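Local atomic coordinates of thiol-activated cytolysin (Desulfobulbus propionicus, PDB entry 6NAL), a protein that probably forms pores in cholesterol-containing membranes, as a cholesterol-dependent cytolysin from a Gram-negative bacterium. Residues A[50-55]-A[352-357]. Numbering follows the deposited sequence.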
ATOM      1  N   ARG A  50       0.574   8.580  -5.919  1.00 47.51           N
ATOM      2  CA  ARG A  50       1.782   9.382  -5.951  1.00 45.49           C
ATOM      3  C   ARG A  50       2.154   9.766  -4.541  1.00 46.02           C
ATOM      4  O   ARG A  50       1.303  10.046  -3.704  1.00 53.53           O
ATOM      5  CB  ARG A  50       1.616  10.630  -6.821  1.00 45.82           C
ATOM      6  CG  ARG A  50       1.626  10.298  -8.320  1.00 51.21           C
ATOM      7  CD  ARG A  50       1.308  11.503  -9.189  1.00 47.85           C
ATOM      8  NE  ARG A  50       0.056  12.088  -8.748  1.00 64.06           N
ATOM      9  CZ  ARG A  50      -0.487  13.184  -9.242  1.00 68.43           C
ATOM     10  NH1 ARG A  50       0.100  13.862 -10.220  1.00 70.27           N
ATOM     11  NH2 ARG A  50      -1.634  13.591  -8.743  1.00 69.39           N
ATOM     12  N   GLU A  51       3.445   9.770  -4.292  1.00 45.02           N
ATOM     13  CA  GLU A  51       3.965  10.053  -2.970  1.00 40.37           C
ATOM     14  C   GLU A  51       5.205  10.922  -3.096  1.00 44.75           C
ATOM     15  O   GLU A  51       6.069  10.686  -3.947  1.00 41.71           O
ATOM     16  CB  GLU A  51       4.314   8.778  -2.245  1.00 40.51           C
ATOM     17  CG  GLU A  51       4.336   8.900  -0.751  1.00 43.68           C
ATOM     18  CD  GLU A  51       4.841   7.592  -0.108  1.00 62.01           C
ATOM     19  OE1 GLU A  51       5.239   6.636  -0.851  1.00 63.67           O
ATOM     20  OE2 GLU A  51       4.843   7.528   1.146  1.00 59.84           O
ATOM     21  N   LYS A  52       5.274  11.905  -2.225  1.00 43.16           N
ATOM     22  CA  LYS A  52       6.374  12.828  -2.130  1.00 40.84           C
ATOM     23  C   LYS A  52       7.405  12.199  -1.213  1.00 43.80           C
ATOM     24  O   LYS A  52       7.069  11.820  -0.079  1.00 40.39           O
ATOM     25  CB  LYS A  52       5.887  14.165  -1.583  1.00 48.08           C
ATOM     26  CG  LYS A  52       6.968  15.237  -1.547  1.00 55.70           C
ATOM     27  CD  LYS A  52       6.413  16.634  -1.207  1.00 56.44           C
ATOM     28  CE  LYS A  52       7.462  17.418  -0.368  1.00 70.33           C
ATOM     29  NZ  LYS A  52       7.636  18.856  -0.681  1.00 76.15           N
ATOM     30  N   CYS A  53       8.651  12.088  -1.714  1.00 34.81           N
ATOM     31  CA  CYS A  53       9.759  11.495  -0.983  1.00 36.79           C
ATOM     32  C   CYS A  53      10.987  12.369  -1.113  1.00 35.25           C
ATOM     33  O   CYS A  53      11.099  13.176  -2.033  1.00 41.08           O
ATOM     34  CB  CYS A  53      10.189  10.110  -1.503  1.00 46.44           C
ATOM     35  SG  CYS A  53       8.887   8.979  -1.736  1.00 51.08           S
ATOM     36  N   SER A  54      11.936  12.151  -0.209  1.00 34.85           N
ATOM     37  CA  SER A  54      13.266  12.706  -0.307  1.00 34.82           C
ATOM     38  C   SER A  54      14.292  11.596  -0.079  1.00 42.52           C
ATOM     39  O   SER A  54      14.036  10.589   0.576  1.00 40.37           O
ATOM     40  CB  SER A  54      13.438  13.863   0.654  1.00 32.33           C
ATOM     41  OG  SER A  54      13.788  13.453   1.940  1.00 46.05           O
ATOM     42  N   TYR A  55      15.418  11.733  -0.733  1.00 34.32           N
ATOM     43  CA  TYR A  55      16.481  10.760  -0.654  1.00 33.12           C
ATOM     44  C   TYR A  55      17.670  11.507  -0.083  1.00 33.38           C
ATOM     45  O   TYR A  55      17.966  12.613  -0.530  1.00 30.92           O
ATOM     46  CB  TYR A  55      16.809  10.167  -2.014  1.00 33.58           C
ATOM     47  CG  TYR A  55      17.914   9.139  -1.923  1.00 30.96           C
ATOM     48  CD1 TYR A  55      17.673   7.865  -1.423  1.00 35.45           C
ATOM     49  CD2 TYR A  55      19.194   9.451  -2.323  1.00 29.74           C
ATOM     50  CE1 TYR A  55      18.677   6.924  -1.313  1.00 34.78           C
ATOM     51  CE2 TYR A  55      20.259   8.494  -2.220  1.00 38.45           C
ATOM     52  CZ  TYR A  55      19.981   7.252  -1.715  1.00 40.73           C
ATOM     53  OH  TYR A  55      20.943   6.300  -1.603  1.00 40.81           O
ATOM     54  N   THR A 352      20.547  16.013  -0.074  1.00 34.61           N
ATOM     55  CA  THR A 352      19.132  15.653  -0.004  1.00 36.78           C
ATOM     56  C   THR A 352      18.448  16.144  -1.263  1.00 37.64           C
ATOM     57  O   THR A 352      18.794  17.211  -1.778  1.00 39.52           O
ATOM     58  CB  THR A 352      18.411  16.285   1.191  1.00 38.44           C
ATOM     59  OG1 THR A 352      18.846  15.671   2.406  1.00 43.97           O
ATOM     60  CG2 THR A 352      16.876  16.150   1.047  1.00 53.33           C
ATOM     61  N   THR A 353      17.459  15.396  -1.742  1.00 32.66           N
ATOM     62  CA  THR A 353      16.694  15.821  -2.909  1.00 34.16           C
ATOM     63  C   THR A 353      15.311  15.160  -2.834  1.00 38.88           C
ATOM     64  O   THR A 353      15.192  14.021  -2.394  1.00 34.65           O
ATOM     65  CB  THR A 353      17.439  15.447  -4.196  1.00 36.65           C
ATOM     66  OG1 THR A 353      16.765  16.008  -5.340  1.00 41.50           O
ATOM     67  CG2 THR A 353      17.526  13.923  -4.307  1.00 30.64           C
ATOM     68  N   GLU A 354      14.276  15.884  -3.244  1.00 33.48           N
ATOM     69  CA  GLU A 354      12.916  15.388  -3.198  1.00 41.56           C
ATOM     70  C   GLU A 354      12.490  14.942  -4.584  1.00 40.93           C
ATOM     71  O   GLU A 354      13.040  15.367  -5.598  1.00 39.49           O
ATOM     72  CB  GLU A 354      11.959  16.442  -2.656  1.00 35.95           C
ATOM     73  CG  GLU A 354      12.380  16.925  -1.275  1.00 47.24           C
ATOM     74  CD  GLU A 354      11.557  18.093  -0.748  1.00 58.08           C
ATOM     75  OE1 GLU A 354      10.866  18.739  -1.567  1.00 56.82           O
ATOM     76  OE2 GLU A 354      11.614  18.359   0.483  1.00 67.51           O
ATOM     77  N   TYR A 355      11.540  14.024  -4.603  1.00 38.88           N
ATOM     78  CA  TYR A 355      11.023  13.485  -5.839  1.00 35.20           C
ATOM     79  C   TYR A 355       9.614  12.970  -5.583  1.00 34.16           C
ATOM     80  O   TYR A 355       9.192  12.786  -4.438  1.00 34.12           O
ATOM     81  CB  TYR A 355      11.935  12.400  -6.399  1.00 36.58           C
ATOM     82  CG  TYR A 355      12.152  11.195  -5.531  1.00 39.76           C
ATOM     83  CD1 TYR A 355      13.134  11.174  -4.565  1.00 34.67           C
ATOM     84  CD2 TYR A 355      11.433  10.043  -5.753  1.00 41.90           C
ATOM     85  CE1 TYR A 355      13.366  10.019  -3.797  1.00 36.74           C
ATOM     86  CE2 TYR A 355      11.649   8.903  -5.015  1.00 37.57           C
ATOM     87  CZ  TYR A 355      12.612   8.902  -4.025  1.00 34.70           C
ATOM     88  OH  TYR A 355      12.799   7.768  -3.276  1.00 52.20           O
ATOM     89  N   VAL A 356       8.893  12.755  -6.676  1.00 37.60           N
ATOM     90  CA  VAL A 356       7.556  12.175  -6.660  1.00 36.69           C
ATOM     91  C   VAL A 356       7.629  10.712  -7.096  1.00 35.65           C
ATOM     92  O   VAL A 356       7.872  10.417  -8.269  1.00 45.17           O
ATOM     93  CB  VAL A 356       6.610  12.949  -7.580  1.00 41.48           C
ATOM     94  CG1 VAL A 356       5.239  12.360  -7.487  1.00 45.70           C
ATOM     95  CG2 VAL A 356       6.586  14.402  -7.203  1.00 42.25           C
ATOM     96  N   ALA A 357       7.414   9.777  -6.175  1.00 36.40           N
ATOM     97  CA  ALA A 357       7.392   8.359  -6.541  1.00 46.18           C
ATOM     98  C   ALA A 357       5.975   8.050  -6.997  1.00 48.58           C
ATOM     99  O   ALA A 357       5.020   8.380  -6.280  1.00 45.93           O
ATOM    100  CB  ALA A 357       7.771   7.439  -5.375  1.00 30.81           C
TER
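Arg-50 enters the contact by its aliphatic root, CB resting 4.1 Å from Val-356 CG1, while its guanidinium leads off to a weak hydrogen bond with the carbonyl of Pro-35. At Glu-51 the first of three hydrogen-bonded antiparallel pairs begins: its N and O both bond to Ala-357, with Ala-357 N to Glu-51 O at 2.8 Å. Lys-52, a non-hydrogen-bonded partner of Val-356, reaches diagonally across to Glu-354 on the facing strand, where NZ makes a weak salt bridge of 3.4 Å to OE1; the lysine end is less surely placed. That same OE1 also accepts the N-H of Ile-29, which helps fix the carboxylate.

On the other face, Cys-53 and Tyr-355 exchange the next two backbone bonds, Cys-53 N to Tyr-355 O being nearly straight at 171°. Tyr-355 has CG between its backbone N and carbonyl carbon (chi1 60°), which swings the ring across to strand 44-59. Cys-53 CB sits over one face, 4.0 Å from the ring centroid, in a CH-pi contact displaced toward the hydroxyl end; SG stands oblique to that ring in a sulfur-aromatic contact, and also touches Ala-357 CB at 4.1 Å. Ser-54 then sets CB against Glu-354 CG at 3.8 Å, back on the lysine side. Tyr-55 closes the run: it pairs with Thr-353 through both N and O, and its CB meets the edge of the Tyr-355 ring at CE1, 3.9 Å away.

Residues 50-55 lie mid-strand in 44-59, 352-357 near the start of 349-372, consistent with the elongated domain linking body and membrane-binding domain in cholesterol-dependent cytolysins. Helix 156-163 packs on the tyrosine-bearing face, Leu-161 touching Tyr-55 and Thr-353. At Cys-53 to Tyr-55 a strand of the second subunit pairs in parallel, carrying the sheet across the interface.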